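PDB 3VSF: ricin B lectin from Clostridium thermocellum, which is an exo-beta-1,3-galactanase, probably hydrolysing beta-1,3-galactan through its family 43 glycoside hydrolase domain and binding galactose through a ricin-type lectin domain. Local coordinates for residues R362-V376 and I387-Y401. Sequence-based numbering, arbitrary orientation.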
loop_
_atom_site.group_PDB
_atom_site.type_symbol
_atom_site.label_atom_id
_atom_site.label_comp_id
_atom_site.label_asym_id
_atom_site.label_seq_id
_atom_site.Cartn_x
_atom_site.Cartn_y
_atom_site.Cartn_z
ATOM N N ARG A 362 17.872 -8.610 -19.516
ATOM C CA ARG A 362 17.524 -9.947 -19.044
ATOM C C ARG A 362 18.771 -10.810 -18.878
ATOM O O ARG A 362 19.743 -10.660 -19.619
ATOM C CB ARG A 362 16.548 -10.611 -20.014
ATOM C CG ARG A 362 15.170 -9.969 -20.055
ATOM C CD ARG A 362 14.443 -10.325 -21.342
ATOM N NE ARG A 362 13.016 -10.558 -21.131
ATOM C CZ ARG A 362 12.090 -9.605 -21.138
ATOM N NH1 ARG A 362 12.435 -8.340 -21.336
ATOM N NH2 ARG A 362 10.816 -9.918 -20.940
ATOM N N TYR A 363 18.742 -11.716 -17.906
ATOM C CA TYR A 363 19.895 -12.566 -17.627
ATOM C C TYR A 363 19.523 -14.027 -17.395
ATOM O O TYR A 363 18.383 -14.351 -17.061
ATOM C CB TYR A 363 20.662 -12.052 -16.407
ATOM C CG TYR A 363 21.328 -10.710 -16.594
ATOM C CD1 TYR A 363 22.539 -10.601 -17.265
ATOM C CD2 TYR A 363 20.757 -9.552 -16.084
ATOM C CE1 TYR A 363 23.157 -9.376 -17.432
ATOM C CE2 TYR A 363 21.366 -8.323 -16.245
ATOM C CZ TYR A 363 22.566 -8.241 -16.920
ATOM O OH TYR A 363 23.177 -7.019 -17.084
ATOM N N LYS A 364 20.506 -14.902 -17.582
ATOM C CA LYS A 364 20.396 -16.302 -17.198
ATOM C C LYS A 364 21.539 -16.627 -16.248
ATOM O O LYS A 364 22.673 -16.201 -16.467
ATOM C CB LYS A 364 20.468 -17.214 -18.422
ATOM C CG LYS A 364 19.137 -17.458 -19.111
ATOM C CD LYS A 364 19.322 -18.315 -20.356
ATOM C CE LYS A 364 17.986 -18.719 -20.961
ATOM N NZ LYS A 364 17.227 -19.640 -20.070
ATOM N N LEU A 365 21.241 -17.372 -15.190
ATOM C CA LEU A 365 22.268 -17.765 -14.230
ATOM C C LEU A 365 22.649 -19.229 -14.414
ATOM O O LEU A 365 21.904 -20.128 -14.028
ATOM C CB LEU A 365 21.799 -17.499 -12.799
ATOM C CG LEU A 365 21.668 -16.020 -12.429
ATOM C CD1 LEU A 365 21.101 -15.853 -11.031
ATOM C CD2 LEU A 365 23.017 -15.328 -12.547
ATOM N N VAL A 366 23.817 -19.458 -15.006
ATOM C CA VAL A 366 24.260 -20.807 -15.334
ATOM C C VAL A 366 25.221 -21.357 -14.286
ATOM O O VAL A 366 26.247 -20.746 -13.989
ATOM C CB VAL A 366 24.956 -20.843 -16.707
ATOM C CG1 VAL A 366 25.204 -22.280 -17.134
ATOM C CG2 VAL A 366 24.116 -20.113 -17.742
ATOM N N ASN A 367 24.882 -22.517 -13.731
ATOM C CA ASN A 367 25.728 -23.171 -12.741
ATOM C C ASN A 367 26.982 -23.761 -13.379
ATOM O O ASN A 367 26.918 -24.370 -14.446
ATOM C CB ASN A 367 24.946 -24.266 -12.011
ATOM C CG ASN A 367 25.720 -24.858 -10.848
ATOM O OD1 ASN A 367 26.467 -24.157 -10.165
ATOM N ND2 ASN A 367 25.548 -26.156 -10.622
ATOM N N LYS A 368 28.123 -23.573 -12.722
ATOM C CA LYS A 368 29.394 -24.062 -13.243
ATOM C C LYS A 368 29.446 -25.585 -13.274
ATOM O O LYS A 368 29.853 -26.181 -14.270
ATOM C CB LYS A 368 30.561 -23.514 -12.415
ATOM C CG LYS A 368 31.916 -24.097 -12.787
ATOM C CD LYS A 368 32.236 -23.870 -14.256
ATOM C CE LYS A 368 33.565 -24.501 -14.639
ATOM N NZ LYS A 368 33.863 -24.335 -16.090
ATOM N N ASN A 369 29.023 -26.210 -12.180
ATOM C CA ASN A 369 29.106 -27.660 -12.045
ATOM C C ASN A 369 28.089 -28.427 -12.888
ATOM O O ASN A 369 28.437 -29.402 -13.553
ATOM C CB ASN A 369 28.982 -28.068 -10.577
ATOM C CG ASN A 369 28.940 -29.573 -10.392
ATOM O OD1 ASN A 369 29.967 -30.246 -10.460
ATOM N ND2 ASN A 369 27.747 -30.107 -10.153
ATOM N N SER A 370 26.836 -27.986 -12.857
ATOM C CA SER A 370 25.759 -28.712 -13.525
ATOM C C SER A 370 25.534 -28.241 -14.957
ATOM O O SER A 370 25.134 -29.023 -15.819
ATOM C CB SER A 370 24.458 -28.582 -12.732
ATOM O OG SER A 370 23.988 -27.245 -12.741
ATOM N N GLY A 371 25.788 -26.962 -15.205
ATOM C CA GLY A 371 25.524 -26.378 -16.507
ATOM C C GLY A 371 24.065 -25.989 -16.647
ATOM O O GLY A 371 23.643 -25.477 -17.684
ATOM N N LYS A 372 23.292 -26.240 -15.595
ATOM C CA LYS A 372 21.883 -25.868 -15.565
ATOM C C LYS A 372 21.739 -24.399 -15.176
ATOM O O LYS A 372 22.674 -23.795 -14.651
ATOM C CB LYS A 372 21.119 -26.751 -14.576
ATOM C CG LYS A 372 21.158 -28.237 -14.898
ATOM C CD LYS A 372 20.357 -28.558 -16.148
ATOM C CE LYS A 372 20.296 -30.058 -16.401
ATOM N NZ LYS A 372 21.642 -30.643 -16.653
ATOM N N VAL A 373 20.566 -23.828 -15.434
ATOM C CA VAL A 373 20.330 -22.417 -15.146
ATOM C C VAL A 373 19.283 -22.214 -14.055
ATOM O O VAL A 373 18.444 -23.082 -13.815
ATOM C CB VAL A 373 19.894 -21.647 -16.406
ATOM C CG1 VAL A 373 20.962 -21.749 -17.484
ATOM C CG2 VAL A 373 18.561 -22.175 -16.914
ATOM N N LEU A 374 19.339 -21.058 -13.400
ATOM C CA LEU A 374 18.397 -20.731 -12.337
ATOM C C LEU A 374 16.982 -20.640 -12.894
ATOM O O LEU A 374 16.741 -19.961 -13.893
ATOM C CB LEU A 374 18.786 -19.416 -11.663
ATOM C CG LEU A 374 18.238 -19.221 -10.249
ATOM C CD1 LEU A 374 18.759 -20.318 -9.335
ATOM C CD2 LEU A 374 18.606 -17.850 -9.709
ATOM N N ASP A 375 16.048 -21.325 -12.242
ATOM C CA ASP A 375 14.683 -21.423 -12.744
ATOM C C ASP A 375 13.687 -21.537 -11.593
ATOM O O ASP A 375 14.077 -21.685 -10.434
ATOM C CB ASP A 375 14.557 -22.636 -13.672
ATOM C CG ASP A 375 13.220 -22.697 -14.384
ATOM O OD1 ASP A 375 12.690 -21.629 -14.750
ATOM O OD2 ASP A 375 12.697 -23.815 -14.581
ATOM N N VAL A 376 12.401 -21.456 -11.917
ATOM C CA VAL A 376 11.346 -21.654 -10.932
ATOM C C VAL A 376 10.675 -22.999 -11.174
ATOM O O VAL A 376 10.396 -23.362 -12.316
ATOM C CB VAL A 376 10.286 -20.536 -11.003
ATOM C CG1 VAL A 376 9.153 -20.814 -10.029
ATOM C CG2 VAL A 376 10.920 -19.184 -10.720
ATOM N N ILE A 387 12.671 -22.510 -5.912
ATOM C CA ILE A 387 13.651 -22.223 -6.953
ATOM C C ILE A 387 14.495 -23.458 -7.244
ATOM O O ILE A 387 15.077 -24.051 -6.336
ATOM C CB ILE A 387 14.582 -21.061 -6.556
ATOM C CG1 ILE A 387 13.775 -19.775 -6.362
ATOM C CG2 ILE A 387 15.654 -20.854 -7.610
ATOM C CD1 ILE A 387 13.046 -19.317 -7.608
ATOM N N VAL A 388 14.555 -23.844 -8.513
ATOM C CA VAL A 388 15.307 -25.026 -8.918
ATOM C C VAL A 388 16.193 -24.727 -10.119
ATOM O O VAL A 388 16.010 -23.722 -10.803
ATOM C CB VAL A 388 14.369 -26.191 -9.280
ATOM C CG1 VAL A 388 13.511 -26.577 -8.086
ATOM C CG2 VAL A 388 13.497 -25.817 -10.469
ATOM N N GLN A 389 17.159 -25.606 -10.371
ATOM C CA GLN A 389 17.983 -25.506 -11.567
ATOM C C GLN A 389 17.344 -26.325 -12.680
ATOM O O GLN A 389 16.757 -27.377 -12.427
ATOM C CB GLN A 389 19.404 -26.006 -11.299
ATOM C CG GLN A 389 19.509 -27.513 -11.114
ATOM C CD GLN A 389 20.944 -28.001 -11.114
ATOM O OE1 GLN A 389 21.882 -27.205 -11.149
ATOM N NE2 GLN A 389 21.122 -29.316 -11.075
ATOM N N TRP A 390 17.452 -25.838 -13.910
ATOM C CA TRP A 390 16.867 -26.536 -15.047
ATOM C C TRP A 390 17.700 -26.322 -16.304
ATOM O O TRP A 390 18.541 -25.424 -16.357
ATOM C CB TRP A 390 15.431 -26.068 -15.281
ATOM C CG TRP A 390 14.586 -27.074 -15.998
ATOM C CD1 TRP A 390 14.413 -27.190 -17.346
ATOM C CD2 TRP A 390 13.796 -28.108 -15.401
ATOM N NE1 TRP A 390 13.564 -28.233 -17.626
ATOM C CE2 TRP A 390 13.171 -28.814 -16.448
ATOM C CE3 TRP A 390 13.557 -28.507 -14.082
ATOM C CZ2 TRP A 390 12.323 -29.895 -16.218
ATOM C CZ3 TRP A 390 12.715 -29.579 -13.856
ATOM C CH2 TRP A 390 12.108 -30.261 -14.918
ATOM N N THR A 391 17.460 -27.152 -17.313
ATOM C CA THR A 391 18.189 -27.056 -18.571
ATOM C C THR A 391 17.840 -25.767 -19.307
ATOM O O THR A 391 16.672 -25.386 -19.391
ATOM C CB THR A 391 17.891 -28.257 -19.489
ATOM O OG1 THR A 391 18.216 -29.476 -18.809
ATOM C CG2 THR A 391 18.703 -28.163 -20.770
ATOM N N ASP A 392 18.861 -25.097 -19.833
ATOM C CA ASP A 392 18.665 -23.869 -20.590
ATOM C C ASP A 392 17.724 -24.117 -21.764
ATOM O O ASP A 392 18.119 -24.701 -22.773
ATOM C CB ASP A 392 20.008 -23.338 -21.097
ATOM C CG ASP A 392 19.899 -21.953 -21.708
ATOM O OD1 ASP A 392 18.800 -21.591 -22.179
ATOM O OD2 ASP A 392 20.915 -21.227 -21.717
ATOM N N ASN A 393 16.479 -23.672 -21.628
ATOM C CA ASN A 393 15.486 -23.850 -22.683
ATOM C C ASN A 393 14.927 -22.524 -23.192
ATOM O O ASN A 393 13.891 -22.492 -23.856
ATOM C CB ASN A 393 14.352 -24.764 -22.209
ATOM C CG ASN A 393 13.538 -24.152 -21.086
ATOM O OD1 ASN A 393 13.974 -23.205 -20.432
ATOM N ND2 ASN A 393 12.350 -24.696 -20.851
ATOM N N GLY A 394 15.622 -21.436 -22.876
ATOM C CA GLY A 394 15.237 -20.113 -23.337
ATOM C C GLY A 394 13.840 -19.699 -22.913
ATOM O O GLY A 394 13.192 -18.894 -23.585
ATOM N N SER A 395 13.375 -20.247 -21.796
ATOM C CA SER A 395 12.041 -19.947 -21.293
ATOM C C SER A 395 12.038 -18.681 -20.442
ATOM O O SER A 395 13.094 -18.183 -20.051
ATOM C CB SER A 395 11.499 -21.127 -20.482
ATOM O OG SER A 395 10.183 -20.873 -20.025
ATOM N N LEU A 396 10.846 -18.166 -20.159
ATOM C CA LEU A 396 10.700 -16.954 -19.358
ATOM C C LEU A 396 11.152 -17.155 -17.916
ATOM O O LEU A 396 11.868 -16.322 -17.360
ATOM C CB LEU A 396 9.250 -16.467 -19.384
ATOM C CG LEU A 396 8.795 -15.721 -20.639
ATOM C CD1 LEU A 396 7.303 -15.429 -20.579
ATOM C CD2 LEU A 396 9.590 -14.435 -20.813
ATOM N N SER A 397 10.732 -18.265 -17.316
ATOM C CA SER A 397 11.034 -18.548 -15.918
ATOM C C SER A 397 12.533 -18.535 -15.632
ATOM O O SER A 397 12.952 -18.421 -14.481
ATOM C CB SER A 397 10.439 -19.896 -15.509
ATOM O OG SER A 397 9.045 -19.933 -15.756
ATOM N N GLN A 398 13.337 -18.652 -16.682
ATOM C CA GLN A 398 14.785 -18.719 -16.528
ATOM C C GLN A 398 15.458 -17.382 -16.830
ATOM O O GLN A 398 16.678 -17.314 -16.982
ATOM C CB GLN A 398 15.363 -19.817 -17.422
ATOM C CG GLN A 398 14.814 -21.202 -17.126
ATOM C CD GLN A 398 15.386 -22.264 -18.045
ATOM O OE1 GLN A 398 15.985 -21.953 -19.074
ATOM N NE2 GLN A 398 15.204 -23.526 -17.675
ATOM N N GLN A 399 14.659 -16.325 -16.913
ATOM C CA GLN A 399 15.185 -14.992 -17.186
ATOM C C GLN A 399 15.014 -14.095 -15.963
ATOM O O GLN A 399 13.973 -14.122 -15.307
ATOM C CB GLN A 399 14.491 -14.386 -18.407
ATOM C CG GLN A 399 14.483 -15.309 -19.617
ATOM C CD GLN A 399 13.844 -14.675 -20.835
ATOM O OE1 GLN A 399 13.929 -13.464 -21.038
ATOM N NE2 GLN A 399 13.193 -15.494 -21.655
ATOM N N TRP A 400 16.037 -13.303 -15.657
ATOM C CA TRP A 400 16.046 -12.521 -14.425
ATOM C C TRP A 400 16.546 -11.091 -14.623
ATOM O O TRP A 400 17.528 -10.858 -15.329
ATOM C CB TRP A 400 16.901 -13.224 -13.367
ATOM C CG TRP A 400 16.486 -14.641 -13.104
ATOM C CD1 TRP A 400 16.801 -15.739 -13.851
ATOM C CD2 TRP A 400 15.683 -15.114 -12.015
ATOM N NE1 TRP A 400 16.242 -16.865 -13.297
ATOM C CE2 TRP A 400 15.551 -16.508 -12.168
ATOM C CE3 TRP A 400 15.063 -14.494 -10.926
ATOM C CZ2 TRP A 400 14.824 -17.293 -11.275
ATOM C CZ3 TRP A 400 14.343 -15.274 -10.040
ATOM C CH2 TRP A 400 14.229 -16.659 -10.220
ATOM N N TYR A 401 15.864 -10.139 -13.992
ATOM C CA TYR A 401 16.315 -8.752 -13.972
ATOM C C TYR A 401 17.273 -8.542 -12.808
ATOM O O TYR A 401 17.296 -9.330 -11.865
ATOM C CB TYR A 401 15.134 -7.794 -13.814
ATOM C CG TYR A 401 14.127 -7.826 -14.939
ATOM C CD1 TYR A 401 14.446 -7.335 -16.197
ATOM C CD2 TYR A 401 12.848 -8.325 -14.734
ATOM C CE1 TYR A 401 13.523 -7.355 -17.225
ATOM C CE2 TYR A 401 11.918 -8.348 -15.756
ATOM C CZ TYR A 401 12.262 -7.862 -16.998
ATOM O OH TYR A 401 11.339 -7.885 -18.018
#
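The indole of W400 carries L374 CD2 over one face, offset toward the rim, 4.1 Å from W400 CZ2. In the ring plane lie two backbone oxygens, Y363 O and L374 O; W400 NE1 donates to L374 O at 3.2 Å. The bond is straight at hydrogen (164°), yet the donor stands well above the carbonyl plane. The guanidinium of R362 has Y401 OH over one face and Q399 OE1 at its edge, a weak bond from R362 NE. Tryptophan suits its place by pairing a broad apolar surface with a buried N-H that the strand carbonyl satisfies; I412 and N414 of strand 409-414 also touch it. Branched L374, V376 and I387 fill the apolar face beside the indole, with L374 CD1 3.6 Å from I387 CG2.

K364 is long enough to reach D392 from strand 363-367: its chain runs extended to CE and turns at its last torsion (chi4 -67°), setting NZ 3.3 Å from D392 OD1 in a salt bridge. The same oxygen closes an Asx turn with G394 N. Q398, extended across V373, offers both amide ends: NE2 donates to T391 O and OE1 accepts from N393 N, tying it back to the 391-393 turn. Q389 OE1 takes the hydroxyl of S370 at 2.6 Å, and S370 OG accepts from K372 N in an ST turn.

V373 with W390 and D375 with V388 are antiparallel hydrogen-bonded pairs, and Y363 bridges W400. Strands 363-367, 373-376, 385-390 and 400-404, the middle two forming a hairpin, make up a four-stranded unit consistent with one repeat of the ricin-type beta-trefoil.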